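Local atomic coordinates of hypothetical protein MJ1247 (PDB entry 1JEO), a protein that catalyses the isomerization between 3-hexulose 6-phosphate and fructose 6-phosphate, a step in the biosynthesis of ribose 5-phosphate. Residues L128-E133 with L151-L156. Sequence-based numbering, arbitrary orientation.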
# COMPACT_ATOMS: atom_id res chain seq x y z
N LEU A 128 -9.54 -1.80 -7.50
CA LEU A 128 -9.83 -1.93 -6.08
C LEU A 128 -9.38 -0.66 -5.37
O LEU A 128 -8.22 -0.24 -5.50
CB LEU A 128 -9.10 -3.15 -5.48
CG LEU A 128 -9.12 -3.40 -3.96
CD1 LEU A 128 -10.51 -3.82 -3.48
CD2 LEU A 128 -8.10 -4.47 -3.61
N THR A 129 -10.29 -0.05 -4.63
CA THR A 129 -9.99 1.16 -3.86
C THR A 129 -10.12 0.83 -2.38
O THR A 129 -11.12 0.23 -1.96
CB THR A 129 -10.91 2.34 -4.25
OG1 THR A 129 -10.72 2.66 -5.64
CG2 THR A 129 -10.59 3.59 -3.43
N ILE A 130 -9.08 1.15 -1.62
CA ILE A 130 -9.06 0.92 -0.17
C ILE A 130 -8.97 2.29 0.54
O ILE A 130 -7.87 2.82 0.72
CB ILE A 130 -7.90 -0.03 0.27
CG1 ILE A 130 -7.98 -1.37 -0.48
CG2 ILE A 130 -7.95 -0.28 1.79
CD1 ILE A 130 -6.86 -2.37 -0.17
N PRO A 131 -10.12 2.89 0.93
CA PRO A 131 -10.11 4.18 1.62
C PRO A 131 -9.76 4.05 3.10
O PRO A 131 -10.24 3.13 3.77
CB PRO A 131 -11.56 4.68 1.46
CG PRO A 131 -12.14 3.82 0.36
CD PRO A 131 -11.51 2.50 0.62
N LEU A 132 -8.87 4.91 3.58
CA LEU A 132 -8.48 4.93 4.99
C LEU A 132 -8.88 6.32 5.47
O LEU A 132 -8.07 7.26 5.48
CB LEU A 132 -6.97 4.66 5.17
CG LEU A 132 -6.41 3.29 4.77
CD1 LEU A 132 -4.92 3.29 4.91
CD2 LEU A 132 -7.01 2.16 5.60
N GLU A 133 -10.17 6.45 5.78
CA GLU A 133 -10.78 7.70 6.23
C GLU A 133 -10.46 7.99 7.69
O GLU A 133 -11.15 7.55 8.62
CB GLU A 133 -12.30 7.65 5.98
CG GLU A 133 -12.65 7.50 4.51
CD GLU A 133 -14.07 7.02 4.28
OE1 GLU A 133 -14.34 5.83 4.53
OE2 GLU A 133 -14.91 7.84 3.85
N LEU A 151 0.94 3.17 6.90
CA LEU A 151 2.14 2.39 7.24
C LEU A 151 1.74 1.21 8.12
O LEU A 151 2.14 0.07 7.85
CB LEU A 151 3.20 3.24 7.97
CG LEU A 151 4.49 2.54 8.44
CD1 LEU A 151 5.29 2.01 7.25
CD2 LEU A 151 5.35 3.49 9.27
N ILE A 152 0.91 1.49 9.13
CA ILE A 152 0.43 0.46 10.05
C ILE A 152 -0.43 -0.58 9.32
O ILE A 152 -0.20 -1.77 9.49
CB ILE A 152 -0.26 1.10 11.29
CG1 ILE A 152 0.80 1.84 12.11
CG2 ILE A 152 -0.94 0.03 12.17
CD1 ILE A 152 0.29 2.77 13.18
N PHE A 153 -1.30 -0.12 8.41
CA PHE A 153 -2.16 -1.00 7.60
C PHE A 153 -1.30 -1.93 6.74
O PHE A 153 -1.53 -3.14 6.69
CB PHE A 153 -3.11 -0.17 6.70
CG PHE A 153 -3.89 -1.00 5.70
CD1 PHE A 153 -4.89 -1.90 6.12
CD2 PHE A 153 -3.61 -0.90 4.32
CE1 PHE A 153 -5.59 -2.71 5.19
CE2 PHE A 153 -4.30 -1.70 3.37
CZ PHE A 153 -5.29 -2.60 3.80
N LEU A 154 -0.31 -1.34 6.06
CA LEU A 154 0.59 -2.10 5.18
C LEU A 154 1.45 -3.12 5.91
O LEU A 154 1.77 -4.16 5.36
CB LEU A 154 1.42 -1.15 4.31
CG LEU A 154 0.58 -0.42 3.25
CD1 LEU A 154 1.41 0.66 2.61
CD2 LEU A 154 0.00 -1.37 2.22
N ASP A 155 1.77 -2.83 7.18
CA ASP A 155 2.55 -3.77 8.00
C ASP A 155 1.63 -4.89 8.48
O ASP A 155 2.08 -6.02 8.67
CB ASP A 155 3.20 -3.06 9.19
CG ASP A 155 4.41 -2.21 8.79
OD1 ASP A 155 5.08 -2.52 7.78
OD2 ASP A 155 4.70 -1.23 9.51
N LEU A 156 0.33 -4.59 8.61
CA LEU A 156 -0.68 -5.59 9.01
C LEU A 156 -0.97 -6.53 7.84
O LEU A 156 -1.30 -7.69 8.05
CB LEU A 156 -1.98 -4.93 9.51
CG LEU A 156 -1.98 -4.12 10.82
CD1 LEU A 156 -3.37 -3.57 11.06
CD2 LEU A 156 -1.53 -4.96 11.99
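Phe-153 reaches from helix 144-164 to two aliphatic side chains, Ile-130 and Leu-132, and this wholly apolar contact is buried. The far end of the ring meets Ile-130: CZ of Phe-153 lies 4.1 Å from CG2 of Ile-130, and the two side chains cross at about a right angle. A chi1 of 172° in Phe-153 sets CG opposite the backbone N and carries the ring across to Ile-130. In Ile-130 it is the CG2 methyl that stands anti to N and meets the ring, while CG1 lies beside N. Leu-132 touches nearer the root of the same side chain, its CD1 4.3 Å from CB of Phe-153; both methyls approach the ring obliquely. The backbones stay well apart, the CA atoms of Leu-132 and Phe-153 being 9.1 Å from each other, and no hydrogen bond links the two segments. This joins strand 128-130, at one edge of the parallel sheet of the SIS domain, and the residues just after it, to the helix that follows, 144-164, whose Glu-147 is the probable proton acceptor. Backbone hydrogen bonds to Ala-114 and Val-116 tie Ile-130 to strand 112-115 and the residue just beyond it, and Val-116 also bonds to Leu-132. Phe-20 packs on Ile-130, Leu-132 and the Phe-153 ring, its plane tilted about 40° to that ring, while Leu-33 of helix 24-39 touches both Ile-130 and Phe-153.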